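Local coordinates for sugar ABC transporter, sugar-binding protein (Streptococcus pneumoniae, PDB 2HEU) that probably binds an extracellular sugar, likely of the raffinose type, and delivers it to an ABC importer in the cell membrane, at residues V19-F24 with N309-Y314; G69-V74 with A90-D95; D241-F246 with S258-A263; N107-K112 with D356-W361; K215-V220 with Q386-D391. One frame throughout, in Å; residues are numbered along the deposited sequence.

Interaction 1: residues V19-F24 with N309-Y314; sequences VTIEYF and NAFVEY
Y23 and F311 both carry CG anti to the backbone N (chi1 168° and -174°), which swings their rings into the space between strand 19-24 and helix 305-315; I21 instead tucks CG1 between its N and carbonyl carbon and stretches CD1 toward the helix. The CB atoms of I21 and Y23, two positions apart on one face of the strand, both point at the helix. Between them F311 makes the whole contact. Its CB receives I21 CD1 at 4.0 Å, and its CE2 lies 3.9 Å from Y23 CB. The Y23 and F311 side chains cross at about a right angle, and their rings, centroids 5.8 Å apart and planes at 48°, meet obliquely. W296 lies almost parallel to the F311 ring, and F41 packs edge-to-face with it. A helix packed by an aromatic side chain on the mixed sheet ordered 48-53, 19-24, 74-76, 295-298, 122-123 is characteristic of an alpha/beta lobe of a class II periplasmic-type solute-binding protein.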
# COMPACT_ATOMS: atom_id res chain seq x y z
N VAL A 19 -11.31 11.80 -31.33
CA VAL A 19 -11.99 11.61 -30.03
C VAL A 19 -11.09 12.03 -28.83
O VAL A 19 -9.96 11.42 -28.85
CB VAL A 19 -12.38 10.12 -29.95
CG1 VAL A 19 -12.91 9.81 -28.57
CG2 VAL A 19 -13.44 9.80 -31.09
N THR A 20 -11.53 12.98 -27.83
CA THR A 20 -10.77 13.24 -26.65
C THR A 20 -11.40 12.60 -25.43
O THR A 20 -12.67 12.71 -25.17
CB THR A 20 -10.65 14.76 -26.42
OG1 THR A 20 -10.12 15.39 -27.58
CG2 THR A 20 -9.73 15.07 -25.24
N ILE A 21 -10.59 11.91 -24.65
CA ILE A 21 -11.00 11.34 -23.38
C ILE A 21 -10.16 11.94 -22.28
O ILE A 21 -9.09 12.48 -22.48
CB ILE A 21 -10.83 9.82 -23.42
CG1 ILE A 21 -9.43 9.36 -23.69
CG2 ILE A 21 -11.88 9.17 -24.39
CD1 ILE A 21 -9.14 7.89 -23.45
N GLU A 22 -10.72 11.87 -21.05
CA GLU A 22 -10.06 12.34 -19.85
C GLU A 22 -9.52 11.18 -19.05
O GLU A 22 -10.21 10.20 -18.83
CB GLU A 22 -11.04 13.07 -18.95
CG GLU A 22 -10.44 13.56 -17.66
CD GLU A 22 -11.30 14.28 -16.73
OE1 GLU A 22 -12.43 14.67 -17.15
OE2 GLU A 22 -10.95 14.55 -15.57
N TYR A 23 -8.27 11.31 -18.62
CA TYR A 23 -7.63 10.42 -17.62
C TYR A 23 -7.48 11.25 -16.37
O TYR A 23 -6.67 12.20 -16.32
CB TYR A 23 -6.30 9.86 -18.11
CG TYR A 23 -5.55 9.21 -16.99
CD1 TYR A 23 -6.15 8.28 -16.17
CD2 TYR A 23 -4.25 9.60 -16.67
CE1 TYR A 23 -5.46 7.76 -15.08
CE2 TYR A 23 -3.59 9.07 -15.57
CZ TYR A 23 -4.22 8.17 -14.77
OH TYR A 23 -3.61 7.68 -13.63
N PHE A 24 -8.24 10.87 -15.33
CA PHE A 24 -8.20 11.59 -14.03
C PHE A 24 -7.13 10.91 -13.15
O PHE A 24 -7.34 9.82 -12.65
CB PHE A 24 -9.58 11.55 -13.38
CG PHE A 24 -9.69 12.34 -12.12
CD1 PHE A 24 -10.06 13.70 -12.13
CD2 PHE A 24 -9.42 11.76 -10.87
CE1 PHE A 24 -10.21 14.44 -10.94
CE2 PHE A 24 -9.58 12.49 -9.73
CZ PHE A 24 -9.96 13.81 -9.78
N ASN A 309 -11.17 2.12 -23.32
CA ASN A 309 -10.64 0.80 -23.19
C ASN A 309 -9.28 0.66 -23.86
O ASN A 309 -8.40 -0.02 -23.36
CB ASN A 309 -11.62 -0.28 -23.72
CG ASN A 309 -12.67 -0.61 -22.68
OD1 ASN A 309 -13.79 -0.01 -22.70
ND2 ASN A 309 -12.40 -1.48 -21.79
N ALA A 310 -9.07 1.32 -25.00
CA ALA A 310 -7.78 1.25 -25.66
C ALA A 310 -6.73 1.90 -24.77
O ALA A 310 -5.57 1.40 -24.79
CB ALA A 310 -7.84 1.99 -27.03
N PHE A 311 -7.05 2.96 -24.10
CA PHE A 311 -6.03 3.56 -23.22
C PHE A 311 -5.63 2.63 -22.06
O PHE A 311 -4.45 2.49 -21.74
CB PHE A 311 -6.55 4.95 -22.72
CG PHE A 311 -5.57 5.75 -21.93
CD1 PHE A 311 -4.45 6.22 -22.54
CD2 PHE A 311 -5.75 5.99 -20.61
CE1 PHE A 311 -3.56 7.03 -21.88
CE2 PHE A 311 -4.81 6.75 -19.94
CZ PHE A 311 -3.72 7.28 -20.56
N VAL A 312 -6.65 2.02 -21.46
CA VAL A 312 -6.39 1.05 -20.38
C VAL A 312 -5.56 -0.14 -20.93
O VAL A 312 -4.55 -0.55 -20.33
CB VAL A 312 -7.66 0.60 -19.75
CG1 VAL A 312 -7.41 -0.49 -18.68
CG2 VAL A 312 -8.41 1.79 -19.09
N GLU A 313 -5.97 -0.67 -22.10
CA GLU A 313 -5.25 -1.80 -22.68
C GLU A 313 -3.79 -1.43 -22.93
O GLU A 313 -2.90 -2.25 -22.69
CB GLU A 313 -5.95 -2.24 -23.96
CG GLU A 313 -5.29 -3.47 -24.55
CD GLU A 313 -4.21 -3.22 -25.55
OE1 GLU A 313 -4.41 -2.35 -26.43
OE2 GLU A 313 -3.23 -3.98 -25.55
N TYR A 314 -3.53 -0.25 -23.44
CA TYR A 314 -2.21 0.15 -23.76
C TYR A 314 -1.29 0.04 -22.52
O TYR A 314 -0.16 -0.47 -22.62
CB TYR A 314 -2.20 1.64 -24.29
CG TYR A 314 -0.91 2.09 -24.82
CD1 TYR A 314 -0.16 3.06 -24.21
CD2 TYR A 314 -0.42 1.59 -26.01
CE1 TYR A 314 0.99 3.52 -24.72
CE2 TYR A 314 0.76 2.05 -26.58
CZ TYR A 314 1.47 3.00 -25.91
OH TYR A 314 2.69 3.44 -26.38

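Interaction 2: residues G69-V74 with A90-D95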
# COMPACT_ATOMS: atom_id res chain seq x y z
N GLY A 69 -22.57 13.60 -11.67
CA GLY A 69 -22.68 12.93 -12.93
C GLY A 69 -21.69 13.37 -13.97
O GLY A 69 -22.00 13.35 -15.13
N ASP A 70 -20.47 13.75 -13.58
CA ASP A 70 -19.41 14.19 -14.48
C ASP A 70 -18.20 13.31 -14.24
O ASP A 70 -17.17 13.74 -13.75
CB ASP A 70 -19.04 15.61 -14.14
CG ASP A 70 -17.89 16.13 -14.91
OD1 ASP A 70 -17.53 15.60 -15.98
OD2 ASP A 70 -17.24 17.05 -14.37
N VAL A 71 -18.35 11.98 -14.60
CA VAL A 71 -17.33 10.96 -14.32
C VAL A 71 -16.26 10.98 -15.39
O VAL A 71 -16.56 10.89 -16.59
CB VAL A 71 -17.97 9.54 -14.20
CG1 VAL A 71 -16.92 8.47 -13.82
CG2 VAL A 71 -19.13 9.50 -13.26
N PRO A 72 -14.94 11.14 -15.01
CA PRO A 72 -13.93 11.07 -16.03
C PRO A 72 -13.97 9.75 -16.79
O PRO A 72 -14.35 8.71 -16.26
CB PRO A 72 -12.65 11.19 -15.24
CG PRO A 72 -13.04 11.85 -13.98
CD PRO A 72 -14.39 11.37 -13.66
N ASP A 73 -13.53 9.73 -18.08
CA ASP A 73 -13.59 8.49 -18.88
C ASP A 73 -12.76 7.40 -18.24
O ASP A 73 -13.23 6.27 -18.20
CB ASP A 73 -13.12 8.77 -20.29
CG ASP A 73 -13.93 9.90 -20.92
OD1 ASP A 73 -15.02 9.70 -21.37
OD2 ASP A 73 -13.44 11.06 -20.87
N VAL A 74 -11.55 7.71 -17.84
CA VAL A 74 -10.66 6.77 -17.18
C VAL A 74 -10.25 7.41 -15.88
O VAL A 74 -9.83 8.55 -15.86
CB VAL A 74 -9.44 6.43 -18.03
CG1 VAL A 74 -8.57 5.38 -17.31
CG2 VAL A 74 -9.86 5.85 -19.42
N ALA A 90 -23.07 0.75 -7.53
CA ALA A 90 -24.04 1.67 -8.09
C ALA A 90 -23.95 1.83 -9.59
O ALA A 90 -24.74 2.67 -10.16
CB ALA A 90 -23.95 3.03 -7.47
N GLY A 91 -23.07 1.10 -10.30
CA GLY A 91 -23.02 1.13 -11.71
C GLY A 91 -22.22 2.25 -12.31
O GLY A 91 -22.34 2.42 -13.53
N VAL A 92 -21.38 2.93 -11.56
CA VAL A 92 -20.62 4.06 -12.06
C VAL A 92 -19.56 3.59 -13.08
O VAL A 92 -19.20 4.33 -13.98
CB VAL A 92 -19.97 4.81 -10.90
CG1 VAL A 92 -18.94 5.83 -11.34
CG2 VAL A 92 -21.06 5.37 -9.99
N PHE A 93 -19.04 2.36 -12.92
CA PHE A 93 -17.89 1.86 -13.68
C PHE A 93 -18.18 0.64 -14.55
O PHE A 93 -19.03 -0.19 -14.20
CB PHE A 93 -16.71 1.51 -12.71
CG PHE A 93 -16.20 2.68 -11.94
CD1 PHE A 93 -15.68 3.78 -12.60
CD2 PHE A 93 -16.17 2.63 -10.54
CE1 PHE A 93 -15.14 4.85 -11.93
CE2 PHE A 93 -15.70 3.76 -9.85
CZ PHE A 93 -15.17 4.84 -10.54
N GLU A 94 -17.52 0.61 -15.72
CA GLU A 94 -17.66 -0.51 -16.62
C GLU A 94 -17.14 -1.79 -15.97
O GLU A 94 -16.10 -1.80 -15.33
CB GLU A 94 -16.88 -0.23 -17.89
CG GLU A 94 -17.09 -1.30 -18.96
CD GLU A 94 -16.42 -1.04 -20.25
OE1 GLU A 94 -15.78 -0.02 -20.46
OE2 GLU A 94 -16.58 -1.92 -21.17
N ASP A 95 -17.85 -2.89 -16.14
CA ASP A 95 -17.46 -4.19 -15.75
C ASP A 95 -16.36 -4.65 -16.70
O ASP A 95 -16.50 -4.82 -17.91
CB ASP A 95 -18.69 -5.16 -15.77
CG ASP A 95 -18.34 -6.60 -15.45
OD1 ASP A 95 -17.20 -6.90 -15.06
OD2 ASP A 95 -19.28 -7.44 -15.54
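A small apolar contact between two loops, with V71 facing V92 and F93, joins the connections that follow two helices of the lobe with the five-stranded mixed sheet in this solute-binding fold. Each loop begins with a Schellman motif: G69 ends the helix before it and G91 ends helix 82-89, both at positive phi (71° and 84°) with two bonds back into the last helical turn. From there the chain 69-74 leads into strand 74-76, while 90-95 runs along the 295-300 region. Backbone hydrogen bonds support this placement, because D73 pairs with S299, V92 with A300 and E94 with I298. V71 also packs on S299, and W87 of helix 82-89 covers both V92 and F93. The contact buries just 86 Å² in total and has no hydrogen bond across it. The closest CA atoms, those of V71 and V92, stand 8.0 Å apart. V71 points its CB at the opposing loop; with CG1 anti to the backbone N (chi1 -176°) and CG2 beside that N, both of its methyls reach V92 CG1, each at 4.1 Å. A looser contact joins V71 CG1 to F93 CE1 at 4.5 Å. Within its own loop, V92 also covers the aromatic next to it, its CG1 lying 3.8 Å above the F93 ring plane, over the centre of the ring.

Interaction 3: residues D241-F246 with S258-A263; sequences DVIGAF and SWAITA
I243 aims its CB from helix 239-247 at helix 260-265, and its two branches part to meet two alanines. CG1 lies beside the backbone N (chi1 -67°), leaving CG2 anti to it. CG2 approaches A263 most closely at the backbone, 3.7 Å from A263 O, and also packs against A263 CB at 3.9 Å. CG1 turns once more (chi2 -63°) and carries CD1 to A260 CB, again 3.9 Å away. The two alanine methyls, three residues and so nearly one helical turn apart, are both met by one isoleucine, one per branch. Their short side chains let the backbones come close, with the CA atoms of I243 and A263 6.8 Å apart. There is no hydrogen bond across the contact. I264 also packs against I243, and Y132 reaches A260 from strand 129-134. The two helices precede and follow strand 253-257, an outer strand of the antiparallel sheet 253-257, 129-134, 273-276, so this is a local helix-strand-helix packing of the solute-binding fold.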
# COMPACT_ATOMS: atom_id res chain seq x y z
N ASP A 241 11.60 13.19 9.82
CA ASP A 241 12.63 13.01 10.81
C ASP A 241 13.15 11.58 10.76
O ASP A 241 14.38 11.37 10.91
CB ASP A 241 12.14 13.31 12.21
CG ASP A 241 11.71 14.76 12.44
OD1 ASP A 241 12.21 15.69 11.76
OD2 ASP A 241 10.90 14.95 13.39
N VAL A 242 12.27 10.57 10.67
CA VAL A 242 12.75 9.16 10.62
C VAL A 242 13.28 8.75 9.28
O VAL A 242 14.19 7.90 9.24
CB VAL A 242 11.71 8.11 11.13
CG1 VAL A 242 11.29 8.56 12.56
CG2 VAL A 242 10.53 7.97 10.20
N ILE A 243 12.79 9.31 8.20
CA ILE A 243 13.44 9.11 6.89
C ILE A 243 14.89 9.61 6.99
O ILE A 243 15.83 8.94 6.54
CB ILE A 243 12.66 9.85 5.80
CG1 ILE A 243 11.29 9.24 5.57
CG2 ILE A 243 13.54 9.95 4.50
CD1 ILE A 243 11.26 7.85 5.08
N GLY A 244 15.07 10.82 7.55
CA GLY A 244 16.40 11.35 7.70
C GLY A 244 17.26 10.55 8.63
O GLY A 244 18.44 10.25 8.31
N ALA A 245 16.75 10.12 9.76
CA ALA A 245 17.53 9.34 10.72
C ALA A 245 18.00 8.02 10.03
O ALA A 245 19.14 7.60 10.23
CB ALA A 245 16.74 9.01 11.96
N PHE A 246 17.10 7.38 9.29
CA PHE A 246 17.49 6.15 8.60
C PHE A 246 18.54 6.45 7.54
O PHE A 246 19.55 5.76 7.42
CB PHE A 246 16.25 5.48 8.05
CG PHE A 246 16.57 4.23 7.29
CD1 PHE A 246 16.98 3.06 7.95
CD2 PHE A 246 16.53 4.18 5.90
CE1 PHE A 246 17.35 1.94 7.26
CE2 PHE A 246 16.87 3.04 5.20
CZ PHE A 246 17.28 1.91 5.89
N SER A 258 6.41 0.96 0.96
CA SER A 258 7.26 1.04 -0.23
C SER A 258 7.44 2.44 -0.77
O SER A 258 8.41 2.71 -1.46
CB SER A 258 6.61 0.13 -1.32
OG SER A 258 5.25 0.41 -1.54
N TRP A 259 6.47 3.31 -0.45
CA TRP A 259 6.52 4.70 -0.87
C TRP A 259 7.77 5.40 -0.31
O TRP A 259 8.23 6.41 -0.86
CB TRP A 259 5.27 5.46 -0.45
CG TRP A 259 4.92 5.32 0.98
CD1 TRP A 259 5.46 5.97 2.05
CD2 TRP A 259 3.96 4.39 1.56
NE1 TRP A 259 4.88 5.54 3.24
CE2 TRP A 259 3.98 4.57 2.95
CE3 TRP A 259 3.10 3.43 1.01
CZ2 TRP A 259 3.15 3.81 3.81
CZ3 TRP A 259 2.28 2.67 1.85
CH2 TRP A 259 2.30 2.90 3.22
N ALA A 260 8.32 4.94 0.81
CA ALA A 260 9.34 5.67 1.54
C ALA A 260 10.69 5.70 0.81
O ALA A 260 11.49 6.58 1.07
CB ALA A 260 9.52 5.12 2.96
N ILE A 261 10.95 4.73 -0.05
CA ILE A 261 12.28 4.65 -0.67
C ILE A 261 12.62 5.94 -1.44
O ILE A 261 13.78 6.36 -1.43
CB ILE A 261 12.43 3.40 -1.56
CG1 ILE A 261 13.88 3.20 -1.98
CG2 ILE A 261 11.46 3.39 -2.73
CD1 ILE A 261 14.92 3.12 -0.86
N THR A 262 11.65 6.57 -2.05
CA THR A 262 11.89 7.77 -2.81
C THR A 262 12.44 8.87 -1.90
O THR A 262 13.49 9.53 -2.19
CB THR A 262 10.52 8.20 -3.37
OG1 THR A 262 9.87 7.07 -4.05
CG2 THR A 262 10.69 9.36 -4.32
N ALA A 263 11.78 9.05 -0.74
CA ALA A 263 12.22 10.03 0.24
C ALA A 263 13.59 9.70 0.78
O ALA A 263 14.43 10.59 1.01
CB ALA A 263 11.20 10.19 1.34

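Interaction 4: residues N107-K112 with D356-W361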
# COMPACT_ATOMS: atom_id res chain seq x y z
N ASN A 107 -2.33 -13.58 -11.66
CA ASN A 107 -3.41 -14.49 -11.25
C ASN A 107 -4.00 -14.03 -9.91
O ASN A 107 -3.29 -13.89 -8.92
CB ASN A 107 -2.83 -15.85 -11.05
CG ASN A 107 -2.60 -16.60 -12.29
OD1 ASN A 107 -2.95 -16.12 -13.37
ND2 ASN A 107 -2.08 -17.80 -12.17
N GLY A 108 -5.33 -13.89 -9.88
CA GLY A 108 -6.02 -13.70 -8.60
C GLY A 108 -5.97 -12.29 -8.04
O GLY A 108 -6.72 -11.99 -7.10
N TYR A 109 -5.16 -11.39 -8.60
CA TYR A 109 -4.98 -10.15 -7.92
C TYR A 109 -6.10 -9.13 -8.14
O TYR A 109 -6.57 -8.52 -7.19
CB TYR A 109 -3.61 -9.53 -8.24
CG TYR A 109 -3.29 -8.39 -7.28
CD1 TYR A 109 -3.05 -8.70 -5.94
CD2 TYR A 109 -3.37 -7.04 -7.58
CE1 TYR A 109 -2.88 -7.78 -4.99
CE2 TYR A 109 -3.14 -6.02 -6.62
CZ TYR A 109 -2.89 -6.43 -5.33
OH TYR A 109 -2.79 -5.43 -4.38
N ALA A 110 -6.53 -8.92 -9.38
CA ALA A 110 -7.62 -8.00 -9.65
C ALA A 110 -8.86 -8.41 -8.85
O ALA A 110 -9.64 -7.58 -8.44
CB ALA A 110 -7.90 -7.87 -11.11
N GLU A 111 -9.07 -9.73 -8.72
CA GLU A 111 -10.21 -10.32 -8.09
C GLU A 111 -10.30 -9.97 -6.59
O GLU A 111 -11.40 -10.02 -5.99
CB GLU A 111 -10.20 -11.82 -8.26
CG GLU A 111 -10.32 -12.34 -9.66
CD GLU A 111 -9.09 -12.43 -10.51
OE1 GLU A 111 -8.01 -11.91 -10.17
OE2 GLU A 111 -9.18 -13.14 -11.57
N LYS A 112 -9.20 -9.56 -5.98
CA LYS A 112 -9.20 -9.14 -4.59
C LYS A 112 -9.96 -7.90 -4.32
O LYS A 112 -10.19 -7.54 -3.16
CB LYS A 112 -7.80 -9.04 -4.06
CG LYS A 112 -7.16 -10.41 -4.06
CD LYS A 112 -5.87 -10.48 -3.39
CE LYS A 112 -5.30 -11.93 -3.53
NZ LYS A 112 -4.05 -12.10 -2.93
N ASP A 356 -0.38 -14.77 -2.07
CA ASP A 356 -1.20 -14.93 -0.86
C ASP A 356 -0.55 -14.18 0.27
O ASP A 356 -1.21 -13.79 1.24
CB ASP A 356 -1.67 -16.37 -0.55
CG ASP A 356 -0.61 -17.37 -0.51
OD1 ASP A 356 0.56 -17.01 -0.50
OD2 ASP A 356 -1.01 -18.59 -0.47
N ARG A 357 0.71 -13.88 0.13
CA ARG A 357 1.43 -13.26 1.21
C ARG A 357 1.47 -11.75 1.14
O ARG A 357 2.07 -11.13 1.99
CB ARG A 357 2.84 -13.83 1.32
CG ARG A 357 2.80 -15.32 1.71
CD ARG A 357 4.13 -16.03 1.57
NE ARG A 357 5.13 -15.58 2.53
CZ ARG A 357 6.30 -16.15 2.64
NH1 ARG A 357 6.71 -17.10 1.81
NH2 ARG A 357 7.16 -15.75 3.52
N HIS A 358 0.75 -11.15 0.18
CA HIS A 358 0.64 -9.71 -0.01
C HIS A 358 -0.81 -9.31 0.19
O HIS A 358 -1.58 -9.18 -0.76
CB HIS A 358 1.14 -9.32 -1.38
CG HIS A 358 1.16 -7.84 -1.70
ND1 HIS A 358 1.32 -7.48 -3.01
CD2 HIS A 358 1.07 -6.72 -0.95
CE1 HIS A 358 1.36 -6.15 -2.99
NE2 HIS A 358 1.17 -5.66 -1.79
N LEU A 359 -1.14 -9.04 1.44
CA LEU A 359 -2.50 -8.80 1.84
C LEU A 359 -2.99 -7.48 1.33
O LEU A 359 -2.23 -6.57 1.20
CB LEU A 359 -2.48 -8.77 3.34
CG LEU A 359 -2.60 -10.11 4.03
CD1 LEU A 359 -1.55 -11.11 3.62
CD2 LEU A 359 -2.59 -9.93 5.51
N VAL A 360 -4.31 -7.34 1.08
CA VAL A 360 -4.90 -6.01 0.87
C VAL A 360 -5.05 -5.38 2.27
O VAL A 360 -5.46 -6.02 3.25
CB VAL A 360 -6.23 -6.08 0.17
CG1 VAL A 360 -6.83 -4.71 -0.01
CG2 VAL A 360 -6.07 -6.75 -1.22
N TRP A 361 -4.77 -4.08 2.36
CA TRP A 361 -4.96 -3.27 3.56
C TRP A 361 -6.29 -3.68 4.21
O TRP A 361 -7.35 -3.74 3.56
CB TRP A 361 -5.03 -1.79 3.20
CG TRP A 361 -3.72 -1.20 2.82
CD1 TRP A 361 -3.33 -0.72 1.60
CD2 TRP A 361 -2.60 -0.93 3.67
NE1 TRP A 361 -2.05 -0.23 1.62
CE2 TRP A 361 -1.57 -0.36 2.90
CE3 TRP A 361 -2.40 -1.10 5.04
CZ2 TRP A 361 -0.33 -0.01 3.49
CZ3 TRP A 361 -1.24 -0.70 5.62
CH2 TRP A 361 -0.20 -0.21 4.85
O HOH W 1 -2.26 -6.29 -1.91
O HOH W 2 -1.83 -10.43 -3.34
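Y109, the first residue of 107-112 to touch the other segment, reaches it with its hydroxyl: CG lies anti to the backbone N (chi1 -167°), and OH comes within 4.4 Å of H358 CE1. Water 1, in the plane of the tyrosine ring, hydrogen-bonds to Y109 OH at 2.7 Å. It also donates to H358 O at 3.2 Å, though it has more acceptors in reach than protons. The same water sits 3.4 Å above the H358 imidazole plane. Y113 OH also bonds to the tyrosine hydroxyl, while H358 ND1 is hydrogen-bonded with F354 N and NE2 with N127 O, fixing the rotation of the imidazole. From A110 the chain enters a 3-10 turn, with K112 N bonded to Y109 O at 3.1 Å. This loop of the lobe with the five-stranded mixed sheet thus meets strand 358-360, which pairs in parallel with strand 288-290, across what is consistent with the interlobe region of a solute-binding protein. K112 packs its CB on V360 CG2 at 4.0 Å, then extends. Its NZ donates to water 2 at 2.8 Å, and that water donates to H358 O at 2.9 Å.

Interaction 5: residues K215-V220 with Q386-D391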
# COMPACT_ATOMS: atom_id res chain seq x y z
N LYS A 215 -2.63 -11.49 22.74
CA LYS A 215 -1.35 -11.69 23.33
C LYS A 215 -0.26 -11.66 22.26
O LYS A 215 0.82 -11.07 22.44
CB LYS A 215 -1.29 -13.01 24.10
CG LYS A 215 -2.13 -12.97 25.37
CD LYS A 215 -2.12 -14.38 26.05
CE LYS A 215 -2.99 -14.42 27.30
NZ LYS A 215 -2.49 -13.59 28.33
N ASP A 216 -0.52 -12.32 21.13
CA ASP A 216 0.47 -12.34 20.04
C ASP A 216 0.62 -10.95 19.41
O ASP A 216 1.73 -10.54 19.09
CB ASP A 216 0.11 -13.37 19.00
CG ASP A 216 0.44 -14.84 19.42
OD1 ASP A 216 1.22 -15.02 20.35
OD2 ASP A 216 -0.05 -15.75 18.75
N ASP A 217 -0.50 -10.26 19.19
CA ASP A 217 -0.39 -8.88 18.67
C ASP A 217 0.46 -8.02 19.61
O ASP A 217 1.29 -7.25 19.14
CB ASP A 217 -1.79 -8.29 18.54
CG ASP A 217 -1.75 -6.84 18.15
OD1 ASP A 217 -1.38 -6.67 16.91
OD2 ASP A 217 -2.00 -5.94 18.93
N ILE A 218 0.25 -8.12 20.92
CA ILE A 218 1.01 -7.37 21.88
C ILE A 218 2.47 -7.76 21.83
O ILE A 218 3.35 -6.91 21.92
CB ILE A 218 0.36 -7.54 23.26
CG1 ILE A 218 -0.97 -6.77 23.29
CG2 ILE A 218 1.33 -7.10 24.36
CD1 ILE A 218 -1.87 -7.11 24.46
N LYS A 219 2.77 -9.06 21.69
CA LYS A 219 4.14 -9.51 21.54
C LYS A 219 4.82 -8.81 20.35
O LYS A 219 5.94 -8.28 20.47
CB LYS A 219 4.19 -11.01 21.36
CG LYS A 219 5.54 -11.61 21.09
CD LYS A 219 5.46 -13.09 20.82
CE LYS A 219 6.73 -13.78 20.39
NZ LYS A 219 7.75 -13.78 21.42
N VAL A 220 4.16 -8.77 19.22
CA VAL A 220 4.75 -8.13 18.02
C VAL A 220 4.90 -6.62 18.25
O VAL A 220 5.94 -6.01 17.94
CB VAL A 220 3.97 -8.48 16.78
CG1 VAL A 220 4.58 -7.78 15.56
CG2 VAL A 220 3.94 -9.98 16.54
N GLN A 386 -4.33 -3.02 28.38
CA GLN A 386 -5.78 -2.95 28.50
C GLN A 386 -6.31 -1.73 27.74
O GLN A 386 -7.38 -1.79 27.13
CB GLN A 386 -6.20 -2.96 29.96
CG GLN A 386 -7.75 -3.02 30.09
CD GLN A 386 -8.26 -4.39 29.62
OE1 GLN A 386 -9.09 -4.40 28.64
NE2 GLN A 386 -7.85 -5.44 30.19
N GLY A 387 -5.62 -0.60 27.83
CA GLY A 387 -6.04 0.57 27.12
C GLY A 387 -6.12 0.34 25.62
O GLY A 387 -7.01 0.80 24.94
N MET A 388 -5.12 -0.38 25.07
CA MET A 388 -5.14 -0.68 23.64
C MET A 388 -6.32 -1.57 23.28
O MET A 388 -6.98 -1.35 22.27
CB MET A 388 -3.78 -1.30 23.20
CG MET A 388 -3.77 -1.61 21.73
SD MET A 388 -2.16 -1.97 21.05
CE MET A 388 -1.70 -3.51 21.85
N VAL A 389 -6.59 -2.60 24.09
CA VAL A 389 -7.78 -3.44 23.87
C VAL A 389 -9.03 -2.60 23.92
O VAL A 389 -9.92 -2.73 23.05
CB VAL A 389 -7.79 -4.58 24.88
CG1 VAL A 389 -9.13 -5.32 24.83
CG2 VAL A 389 -6.63 -5.54 24.63
N ASN A 390 -9.15 -1.74 24.91
CA ASN A 390 -10.31 -0.88 25.00
C ASN A 390 -10.45 -0.01 23.76
O ASN A 390 -11.56 0.17 23.21
CB ASN A 390 -10.21 -0.04 26.25
CG ASN A 390 -10.40 -0.82 27.54
OD1 ASN A 390 -10.84 -1.97 27.52
ND2 ASN A 390 -10.03 -0.19 28.64
N ASP A 391 -9.33 0.55 23.28
CA ASP A 391 -9.32 1.36 22.08
C ASP A 391 -9.76 0.58 20.86
O ASP A 391 -10.45 1.12 19.98
CB ASP A 391 -7.93 1.94 21.83
CG ASP A 391 -7.44 2.98 22.79
OD1 ASP A 391 -8.22 3.55 23.52
OD2 ASP A 391 -6.21 3.27 22.72
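M388, I218 and D217 account for most of the buried surface, and M388 has the largest share, 48 Å². Its chain leaves helix 385-396 with CG anti to the backbone N, stays extended to SD (chi2 167°) and then bends at the last torsion (chi3 66°), which sets the terminal methyl against both I218 and D217 of helix 212-222. That CE lies 3.6 Å from I218 CG1, a close van der Waals contact. I218 holds CG1 beside the backbone N (chi1 -71°), and the isoleucine and methionine side chains run past one another in opposite directions. D217, with CG anti to its backbone N, brings its carboxylate obliquely to the same methyl, where M388 CE touches D217 OD2 at 3.8 Å. No hydrogen bond crosses the contact. The nearest backbone approach, between the CA atoms of I218 and M388, is 9.3 Å, and the contact is side-chain packing between helices 212-222 and 385-396 of the solute-binding fold. Helix 370-382 fills in beside the pair, with Y379 packing on both I218 and M388 and L375 on M388. A184 and F185 of helix 178-189 also touch D217. L209 from a loop touches both I218 and V389.

Interactions 1, 3 and 5 are buried, while 2 and 4 are partly buried and lie in loops or at a short strand. Interactions 1 and 2 share the lobe with the five-stranded mixed sheet and touch directly: E22 N of strand 19-24 probably hydrogen-bonds to D73 OD2 (2.8 Å), although each contact is itself apolar. Interactions 3 and 5 pack helix on helix, one with compact alanines and the other with a long methionine, their centres about 27 Å apart. Interaction 4 alone is bridged by water, and it meets interaction 3 where W259 CH2 packs on W361 CZ2 at 3.9 Å. Interactions 1 and 5 lie on opposite sides of the chain's centre, about 47 Å apart between centres.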